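Local coordinates for protein oxalate--CoA ligase (PDB 5IE2) that belongs to the ANL superfamily of AMP-binding enzymes and holds adenosine-5'-triphosphate in its ligand pocket, at residues A[428-433]-A[472-477]; A[434-439]-A[455-460]; A[465-470]-A[484-489]. All blocks are in the same frame, centred on the assembly; numbering follows the deposited sequence.

In the fold
All three contacts lie in the C-terminal domain of this AMP-binding enzyme, their centres 10 to 11 Å from one another and about 25 to 32 Å from the centre of the chain. Contact 2 sets strand 436-446 against strand 450-459 in a hairpin, and contact 3 packs helix 467-477 on strand 487-489, which extends the same sheet through backbone pairing such as Val457 N to Phe488 O at 2.9 Å. Contact 1 joins that helix to helix 423-430. Ile470 of contact 3 meets Leu430 and His433 of contact 1 and Val436 and Val487 of the sheet, so the helices and the sheet share one interior. In contact 2 the Gln438 side chain is about 13 Å from the bound ATP.

Contact 1: A[428-433]-A[472-477]; sequences AVLLTH and AFCKKN
Phe473 drives its ring against Thr432 and His433, joining two helical elements of the C-terminal domain of this ANL-family enzyme: segment 428-433, which runs from helix 423-430 through a type I beta turn from Leu430 to His433, and helix 467-477. Chi1 of 179° holds Phe473 CG anti to its backbone N, which carries the ring off its own helix and over to the turn. Followed from the root outward, Phe473 CB lies at the edge of the His433 imidazole, in its plane, 3.7 Å from His433 CD2. The next atom, Phe473 CG, is closer still to His433 CD2, at 3.5 Å. The rings thus form a T-shaped pair in which His433 supplies the edge and Phe473 the face, with planes at 68°. Over the same face, offset toward the rim, His433 CA makes a CH-pi contact 4.0 Å from the Phe473 ring centroid. The opposite face carries Asn477 ND2, 3.7 Å above its plane, where it is held by a hydrogen bond to Phe473 O. At the far end of the ring, Phe473 CZ meets Thr432 OG1 edge-on at 3.2 Å. Thr432 OG1 donates to Val429 O at 2.8 Å, on a lone pair in the carbonyl plane, and the same oxygen also accepts from Thr432 N. The imidazole has its own tether, a hydrogen bond between His433 ND1 and the backbone N of Asp435. Beside the ring, Val429 CG1 touches both Phe473 CE2 and Asn477 CB, and Leu430 CD2 touches Cys474 SG at 3.5 Å.

Contact 2: A[434-439]-A[455-460]; sequences PDVSQG and CAVIPR
A chi1 of -72° and a chain extended from CG to NE carry Arg460 across the start of segment 434-439, toward Pro434 O, while a psi of -37° at Ser437 breaks the extended course of that strand. The second torsion accompanies a classic beta bulge in the antiparallel hairpin of strands 436-446 and 450-459: Ser437 and Gln438 both face Ile458. Ile458 O accepts from Ser437 N at 2.8 Å, nearly in line with its C=O bond, and from Gln438 N at 3.2 Å, on a lone pair in the carbonyl plane. In return, Ile458 N donates to Gln438 O at 2.9 Å. The Gln438 and Ile458 side chains share a sheet face, with Gln438 CB 3.9 Å from Ile458 CD1, whereas Gln438 NE2 donates to Gln265 OE1 and Gln438 OE1 accepts from Gly439 N.

Before the bulge, Arg460 N donates to Asp435 O at 2.9 Å. Farther out, Arg460 NE makes a weak bond to Pro434 O at 3.0 Å, bent to 123° at the hydrogen, and the guanidinium lies oblique to Pro434 O and Val436 O. A water in the guanidinium plane accepts from Arg460 NH2 at 2.7 Å and reaches Val436 O. The arginine is therefore tied to backbone oxygens and water. Arg299 lies close by with a like charge, so these carbonyl dipoles probably help to offset the positive charge gathered there.

Contact 3: A[465-470]-A[484-489]; sequences VTEEDI and PKRVFI
In the beta-alpha-beta unit of strand 450-459, helix 467-477 and strand 487-489, the first turn of the helix lies on the outermost strand, and Glu467 and Val487 carry most of the meeting. Glu467 CG stands anti to the backbone N (chi1 175°) and the chain continues extended, so the aliphatic part runs past Val487, with Glu467 CG 3.6 Å from Val487 CB, and the carboxylate arrives at the strand backbone. There Val487 N donates to Glu467 OE1 at 2.8 Å, almost straight at 171°, using the anti lone pair of that oxygen. Arg486 and Phe488, the residues flanking Val487, make their backbone bonds to Cys455 in the neighbouring strand, which leaves the Val487 N-H on the side of the helix.

One turn on, Ile470 crosses Val487 obliquely: Ile470 CG2 lies 3.7 Å from Val487 CG2, and both branches of the valine touch the isoleucine. Toward the start of the helix, Ile489 CD1 presses close on Val465 O, at 3.1 Å, and also reaches Glu467 N. A capping box fixes this end of the helix. The hydroxyl of Thr466 accepts from Asp469 N, 3.0 Å from Thr466 OG1, and Thr466 N answers with a weak bond to Asp469 OD2.

A water accepts from Arg486 NE and makes a weak bond to Glu467 OE1, while the two charged groups themselves stay apart, with Glu467 OE1 5.1 Å from Arg486 NE. The glutamate's negative charge is thus probably stabilised in part by the Val487 N-H, and perhaps by the nearby arginine and the shared water.

Contact 1: A[428-433]-A[472-477]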
loop_
_atom_site.group_PDB
_atom_site.type_symbol
_atom_site.label_atom_id
_atom_site.label_comp_id
_atom_site.label_asym_id
_atom_site.label_seq_id
_atom_site.Cartn_x
_atom_site.Cartn_y
_atom_site.Cartn_z
ATOM N N ALA A 428 6.140 -3.434 -19.534
ATOM C CA ALA A 428 7.241 -2.478 -19.535
ATOM C C ALA A 428 7.559 -2.083 -20.985
ATOM O O ALA A 428 7.863 -0.927 -21.270
ATOM C CB ALA A 428 8.477 -3.065 -18.849
ATOM N N VAL A 429 7.501 -3.045 -21.890
ATOM C CA VAL A 429 7.749 -2.658 -23.302
ATOM C C VAL A 429 6.625 -1.766 -23.852
ATOM O O VAL A 429 6.885 -0.773 -24.546
ATOM C CB VAL A 429 7.949 -3.915 -24.207
ATOM C CG1 VAL A 429 7.777 -3.573 -25.717
ATOM C CG2 VAL A 429 9.341 -4.596 -23.933
ATOM N N LEU A 430 5.378 -2.099 -23.566
ATOM C CA LEU A 430 4.250 -1.305 -24.110
ATOM C C LEU A 430 4.359 0.141 -23.711
ATOM O O LEU A 430 4.098 1.050 -24.511
ATOM C CB LEU A 430 2.929 -1.839 -23.600
ATOM C CG LEU A 430 2.641 -3.232 -24.143
ATOM C CD1 LEU A 430 1.388 -3.821 -23.445
ATOM C CD2 LEU A 430 2.487 -3.114 -25.666
ATOM N N LEU A 431 4.725 0.371 -22.451
ATOM C CA LEU A 431 4.824 1.758 -21.987
ATOM C C LEU A 431 5.943 2.586 -22.657
ATOM O O LEU A 431 5.987 3.814 -22.477
ATOM C CB LEU A 431 5.055 1.781 -20.459
ATOM C CG LEU A 431 3.844 1.323 -19.649
ATOM C CD1 LEU A 431 4.112 1.430 -18.124
ATOM C CD2 LEU A 431 2.591 2.126 -19.999
ATOM N N THR A 432 6.872 1.932 -23.358
ATOM C CA THR A 432 7.924 2.692 -24.055
ATOM C C THR A 432 7.480 3.137 -25.448
ATOM O O THR A 432 8.204 3.887 -26.103
ATOM C CB THR A 432 9.256 1.922 -24.207
ATOM O OG1 THR A 432 9.113 0.837 -25.124
ATOM C CG2 THR A 432 9.726 1.354 -22.873
ATOM N N HIS A 433 6.328 2.669 -25.913
ATOM C CA HIS A 433 5.864 3.133 -27.225
ATOM C C HIS A 433 5.504 4.606 -27.104
ATOM O O HIS A 433 4.816 4.985 -26.171
ATOM C CB HIS A 433 4.666 2.343 -27.715
ATOM C CG HIS A 433 4.235 2.721 -29.097
ATOM N ND1 HIS A 433 3.617 3.919 -29.385
ATOM C CD2 HIS A 433 4.365 2.071 -30.278
ATOM C CE1 HIS A 433 3.374 3.989 -30.682
ATOM N NE2 HIS A 433 3.805 2.874 -31.246
ATOM N N ALA A 472 3.949 -4.291 -34.182
ATOM C CA ALA A 472 5.236 -4.118 -34.853
ATOM C C ALA A 472 6.331 -3.622 -33.886
ATOM O O ALA A 472 7.511 -4.109 -33.880
ATOM C CB ALA A 472 5.079 -3.131 -36.044
ATOM N N PHE A 473 5.923 -2.658 -33.064
ATOM C CA PHE A 473 6.817 -2.100 -32.070
ATOM C C PHE A 473 7.262 -3.204 -31.081
ATOM O O PHE A 473 8.445 -3.347 -30.762
ATOM C CB PHE A 473 6.125 -0.948 -31.349
ATOM C CG PHE A 473 6.970 -0.307 -30.284
ATOM C CD1 PHE A 473 7.873 0.711 -30.602
ATOM C CD2 PHE A 473 6.872 -0.734 -28.960
ATOM C CE1 PHE A 473 8.644 1.316 -29.588
ATOM C CE2 PHE A 473 7.643 -0.178 -27.984
ATOM C CZ PHE A 473 8.525 0.859 -28.280
ATOM N N CYS A 474 6.299 -3.973 -30.582
ATOM C CA CYS A 474 6.602 -5.106 -29.695
ATOM C C CYS A 474 7.545 -6.094 -30.359
ATOM O O CYS A 474 8.437 -6.606 -29.709
ATOM C CB CYS A 474 5.330 -5.833 -29.272
ATOM S SG CYS A 474 4.359 -4.878 -28.066
ATOM N N LYS A 475 7.353 -6.364 -31.651
ATOM C CA LYS A 475 8.208 -7.329 -32.349
ATOM C C LYS A 475 9.637 -6.835 -32.438
ATOM O O LYS A 475 10.560 -7.654 -32.591
ATOM C CB LYS A 475 7.694 -7.636 -33.765
ATOM C CG LYS A 475 6.434 -8.503 -33.794
ATOM C CD LYS A 475 5.760 -8.396 -35.185
ATOM C CE LYS A 475 4.687 -9.472 -35.430
ATOM N NZ LYS A 475 3.963 -9.224 -36.723
ATOM N N LYS A 476 9.824 -5.513 -32.363
ATOM C CA LYS A 476 11.205 -5.032 -32.383
ATOM C C LYS A 476 11.914 -5.095 -31.010
ATOM O O LYS A 476 13.121 -4.937 -30.921
ATOM C CB LYS A 476 11.234 -3.624 -32.991
ATOM C CG LYS A 476 11.350 -3.737 -34.532
ATOM C CD LYS A 476 11.037 -2.442 -35.309
ATOM C CE LYS A 476 11.299 -2.623 -36.830
ATOM N NZ LYS A 476 12.650 -3.202 -37.158
ATOM N N ASN A 477 11.177 -5.422 -29.959
ATOM C CA ASN A 477 11.662 -5.287 -28.599
ATOM C C ASN A 477 11.441 -6.527 -27.768
ATOM O O ASN A 477 11.773 -6.523 -26.586
ATOM C CB ASN A 477 10.985 -4.101 -27.915
ATOM C CG ASN A 477 11.457 -2.771 -28.488
ATOM O OD1 ASN A 477 12.574 -2.342 -28.197
ATOM N ND2 ASN A 477 10.648 -2.153 -29.349
#

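Contact 2: A[434-439]-A[455-460]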
loop_
_atom_site.group_PDB
_atom_site.type_symbol
_atom_site.label_atom_id
_atom_site.label_comp_id
_atom_site.label_asym_id
_atom_site.label_seq_id
_atom_site.Cartn_x
_atom_site.Cartn_y
_atom_site.Cartn_z
ATOM N N PRO A 434 5.969 5.442 -28.054
ATOM C CA PRO A 434 5.810 6.909 -27.960
ATOM C C PRO A 434 4.378 7.360 -27.737
ATOM O O PRO A 434 4.164 8.385 -27.066
ATOM C CB PRO A 434 6.294 7.408 -29.333
ATOM C CG PRO A 434 7.199 6.357 -29.832
ATOM C CD PRO A 434 6.745 5.029 -29.234
ATOM N N ASP A 435 3.404 6.599 -28.247
ATOM C CA ASP A 435 2.003 7.024 -28.181
ATOM C C ASP A 435 1.168 6.287 -27.157
ATOM O O ASP A 435 -0.049 6.392 -27.177
ATOM C CB ASP A 435 1.324 6.866 -29.552
ATOM C CG ASP A 435 1.995 7.677 -30.624
ATOM O OD1 ASP A 435 2.501 8.772 -30.329
ATOM O OD2 ASP A 435 2.025 7.218 -31.783
ATOM N N VAL A 436 1.804 5.519 -26.271
ATOM C CA VAL A 436 1.061 4.781 -25.255
ATOM C C VAL A 436 1.125 5.514 -23.913
ATOM O O VAL A 436 2.204 5.840 -23.404
ATOM C CB VAL A 436 1.601 3.322 -25.084
ATOM C CG1 VAL A 436 0.967 2.675 -23.906
ATOM C CG2 VAL A 436 1.346 2.495 -26.354
ATOM N N SER A 437 -0.037 5.817 -23.360
ATOM C CA SER A 437 -0.090 6.465 -22.058
ATOM C C SER A 437 -0.258 5.405 -20.985
ATOM O O SER A 437 0.278 5.542 -19.866
ATOM C CB SER A 437 -1.224 7.474 -21.987
ATOM O OG SER A 437 -2.330 6.874 -21.363
ATOM N N GLN A 438 -1.027 4.364 -21.291
ATOM C CA GLN A 438 -1.141 3.270 -20.339
ATOM C C GLN A 438 -1.218 1.920 -21.050
ATOM O O GLN A 438 -1.672 1.843 -22.180
ATOM C CB GLN A 438 -2.356 3.452 -19.416
ATOM C CG GLN A 438 -2.461 2.376 -18.322
ATOM C CD GLN A 438 -1.256 2.363 -17.328
ATOM O OE1 GLN A 438 -0.178 1.799 -17.618
ATOM N NE2 GLN A 438 -1.465 2.968 -16.132
ATOM N N GLY A 439 -0.758 0.846 -20.421
ATOM C CA GLY A 439 -0.833 -0.460 -21.100
ATOM C C GLY A 439 -0.842 -1.640 -20.142
ATOM O O GLY A 439 -0.220 -1.554 -19.072
ATOM N N CYS A 455 -3.046 -7.837 -25.020
ATOM C CA CYS A 455 -2.843 -6.659 -24.208
ATOM C C CYS A 455 -3.914 -5.591 -24.521
ATOM O O CYS A 455 -4.621 -5.717 -25.509
ATOM C CB CYS A 455 -1.444 -6.092 -24.438
ATOM S SG CYS A 455 -1.214 -5.259 -26.040
ATOM N N ALA A 456 -4.012 -4.572 -23.672
ATOM C CA ALA A 456 -4.846 -3.390 -23.921
ATOM C C ALA A 456 -4.022 -2.143 -23.688
ATOM O O ALA A 456 -3.196 -2.088 -22.736
ATOM C CB ALA A 456 -6.080 -3.408 -23.009
ATOM N N VAL A 457 -4.201 -1.147 -24.543
ATOM C CA VAL A 457 -3.486 0.098 -24.367
ATOM C C VAL A 457 -4.450 1.289 -24.430
ATOM O O VAL A 457 -5.479 1.251 -25.123
ATOM C CB VAL A 457 -2.363 0.307 -25.443
ATOM C CG1 VAL A 457 -1.342 -0.788 -25.388
ATOM C CG2 VAL A 457 -2.947 0.336 -26.798
ATOM N N ILE A 458 -4.095 2.324 -23.684
ATOM C CA ILE A 458 -4.662 3.653 -23.800
ATOM C C ILE A 458 -3.687 4.558 -24.519
ATOM O O ILE A 458 -2.542 4.777 -24.032
ATOM C CB ILE A 458 -4.964 4.244 -22.408
ATOM C CG1 ILE A 458 -5.953 3.361 -21.666
ATOM C CG2 ILE A 458 -5.474 5.674 -22.530
ATOM C CD1 ILE A 458 -6.188 3.828 -20.240
ATOM N N PRO A 459 -4.113 5.082 -25.690
ATOM C CA PRO A 459 -3.274 6.001 -26.456
ATOM C C PRO A 459 -3.210 7.364 -25.779
ATOM O O PRO A 459 -4.082 7.707 -24.966
ATOM C CB PRO A 459 -3.951 6.044 -27.849
ATOM C CG PRO A 459 -5.328 5.544 -27.641
ATOM C CD PRO A 459 -5.354 4.704 -26.399
ATOM N N ARG A 460 -2.136 8.090 -26.045
ATOM C CA ARG A 460 -2.003 9.454 -25.564
ATOM C C ARG A 460 -3.016 10.313 -26.292
ATOM O O ARG A 460 -3.289 10.072 -27.477
ATOM C CB ARG A 460 -0.591 9.985 -25.805
ATOM C CG ARG A 460 0.455 9.366 -24.901
ATOM C CD ARG A 460 1.825 9.869 -25.271
ATOM N NE ARG A 460 2.822 9.162 -24.466
ATOM C CZ ARG A 460 3.156 9.494 -23.221
ATOM N NH1 ARG A 460 2.580 10.540 -22.622
ATOM N NH2 ARG A 460 4.079 8.777 -22.568
HETATM O O HOH W 1 5.161 6.843 -24.129
#

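Contact 3: A[465-470]-A[484-489]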
loop_
_atom_site.group_PDB
_atom_site.type_symbol
_atom_site.label_atom_id
_atom_site.label_comp_id
_atom_site.label_asym_id
_atom_site.label_seq_id
_atom_site.Cartn_x
_atom_site.Cartn_y
_atom_site.Cartn_z
ATOM N N VAL A 465 -3.447 5.213 -32.476
ATOM C CA VAL A 465 -2.637 4.008 -32.333
ATOM C C VAL A 465 -3.380 2.844 -32.928
ATOM O O VAL A 465 -4.568 2.689 -32.666
ATOM C CB VAL A 465 -2.345 3.709 -30.843
ATOM C CG1 VAL A 465 -1.791 2.324 -30.680
ATOM C CG2 VAL A 465 -1.418 4.748 -30.253
ATOM N N THR A 466 -2.708 2.031 -33.746
ATOM C CA THR A 466 -3.343 0.830 -34.263
ATOM C C THR A 466 -2.752 -0.414 -33.605
ATOM O O THR A 466 -1.637 -0.376 -33.074
ATOM C CB THR A 466 -3.179 0.700 -35.771
ATOM O OG1 THR A 466 -1.795 0.529 -36.083
ATOM C CG2 THR A 466 -3.713 1.957 -36.492
ATOM N N GLU A 467 -3.522 -1.492 -33.630
ATOM C CA GLU A 467 -3.059 -2.793 -33.200
ATOM C C GLU A 467 -1.767 -3.158 -33.912
ATOM O O GLU A 467 -0.834 -3.702 -33.306
ATOM C CB GLU A 467 -4.123 -3.842 -33.472
ATOM C CG GLU A 467 -3.697 -5.246 -33.165
ATOM C CD GLU A 467 -4.819 -6.236 -33.315
ATOM O OE1 GLU A 467 -5.193 -6.887 -32.320
ATOM O OE2 GLU A 467 -5.338 -6.366 -34.442
ATOM N N GLU A 468 -1.707 -2.864 -35.208
ATOM C CA GLU A 468 -0.557 -3.248 -35.997
ATOM C C GLU A 468 0.690 -2.455 -35.650
ATOM O O GLU A 468 1.764 -3.037 -35.621
ATOM C CB GLU A 468 -0.865 -3.112 -37.490
ATOM C CG GLU A 468 -1.800 -4.216 -37.955
ATOM C CD GLU A 468 -1.261 -5.613 -37.639
ATOM O OE1 GLU A 468 -0.050 -5.881 -37.897
ATOM O OE2 GLU A 468 -2.051 -6.433 -37.089
ATOM N N ASP A 469 0.541 -1.168 -35.333
ATOM C CA ASP A 469 1.644 -0.354 -34.852
ATOM C C ASP A 469 2.208 -0.960 -33.559
ATOM O O ASP A 469 3.417 -1.135 -33.431
ATOM C CB ASP A 469 1.221 1.087 -34.545
ATOM C CG ASP A 469 0.878 1.888 -35.790
ATOM O OD1 ASP A 469 1.549 1.720 -36.838
ATOM O OD2 ASP A 469 -0.054 2.728 -35.694
ATOM N N ILE A 470 1.314 -1.277 -32.629
ATOM C CA ILE A 470 1.730 -1.805 -31.308
ATOM C C ILE A 470 2.440 -3.126 -31.471
ATOM O O ILE A 470 3.498 -3.369 -30.888
ATOM C CB ILE A 470 0.539 -2.005 -30.366
ATOM C CG1 ILE A 470 -0.112 -0.661 -30.033
ATOM C CG2 ILE A 470 1.004 -2.680 -29.047
ATOM C CD1 ILE A 470 0.834 0.337 -29.352
ATOM N N PRO A 484 2.108 -9.716 -27.954
ATOM C CA PRO A 484 0.642 -9.842 -27.845
ATOM C C PRO A 484 0.013 -10.139 -29.232
ATOM O O PRO A 484 0.310 -9.479 -30.234
ATOM C CB PRO A 484 0.192 -8.480 -27.306
ATOM C CG PRO A 484 1.421 -7.937 -26.550
ATOM C CD PRO A 484 2.618 -8.472 -27.339
ATOM N N LYS A 485 -0.812 -11.165 -29.285
ATOM C CA LYS A 485 -1.426 -11.560 -30.551
ATOM C C LYS A 485 -2.596 -10.618 -30.886
ATOM O O LYS A 485 -2.933 -10.415 -32.067
ATOM C CB LYS A 485 -1.909 -13.016 -30.483
ATOM C CG LYS A 485 -2.186 -13.660 -31.858
ATOM C CD LYS A 485 -0.889 -13.734 -32.660
ATOM C CE LYS A 485 -1.105 -14.009 -34.143
ATOM N NZ LYS A 485 0.063 -13.508 -34.939
ATOM N N ARG A 486 -3.191 -10.039 -29.845
ATOM C CA ARG A 486 -4.233 -9.046 -30.012
ATOM C C ARG A 486 -3.961 -7.841 -29.119
ATOM O O ARG A 486 -3.475 -7.999 -27.974
ATOM C CB ARG A 486 -5.593 -9.669 -29.695
ATOM C CG ARG A 486 -6.081 -10.607 -30.815
ATOM C CD ARG A 486 -7.413 -11.243 -30.463
ATOM N NE ARG A 486 -8.528 -10.469 -31.018
ATOM C CZ ARG A 486 -9.794 -10.577 -30.618
ATOM N NH1 ARG A 486 -10.120 -11.417 -29.631
ATOM N NH2 ARG A 486 -10.731 -9.823 -31.191
ATOM N N VAL A 487 -4.240 -6.651 -29.666
ATOM C CA VAL A 487 -4.105 -5.366 -28.962
ATOM C C VAL A 487 -5.464 -4.664 -28.917
ATOM O O VAL A 487 -5.991 -4.291 -29.968
ATOM C CB VAL A 487 -3.087 -4.429 -29.671
ATOM C CG1 VAL A 487 -3.018 -3.017 -28.998
ATOM C CG2 VAL A 487 -1.714 -5.095 -29.800
ATOM N N PHE A 488 -6.032 -4.501 -27.726
ATOM C CA PHE A 488 -7.301 -3.803 -27.561
ATOM C C PHE A 488 -7.061 -2.344 -27.246
ATOM O O PHE A 488 -6.256 -1.994 -26.382
ATOM C CB PHE A 488 -8.129 -4.467 -26.477
ATOM C CG PHE A 488 -8.487 -5.883 -26.801
ATOM C CD1 PHE A 488 -9.583 -6.169 -27.605
ATOM C CD2 PHE A 488 -7.706 -6.941 -26.333
ATOM C CE1 PHE A 488 -9.910 -7.485 -27.929
ATOM C CE2 PHE A 488 -8.028 -8.271 -26.657
ATOM C CZ PHE A 488 -9.130 -8.537 -27.452
ATOM N N ILE A 489 -7.726 -1.472 -27.980
ATOM C CA ILE A 489 -7.454 -0.067 -27.794
ATOM C C ILE A 489 -8.615 0.546 -27.086
ATOM O O ILE A 489 -9.786 0.300 -27.435
ATOM C CB ILE A 489 -7.157 0.593 -29.089
ATOM C CG1 ILE A 489 -5.868 -0.046 -29.599
ATOM C CG2 ILE A 489 -7.035 2.095 -28.885
ATOM C CD1 ILE A 489 -5.509 0.324 -30.916
HETATM O O HOH W 2 -8.485 -7.336 -32.007
#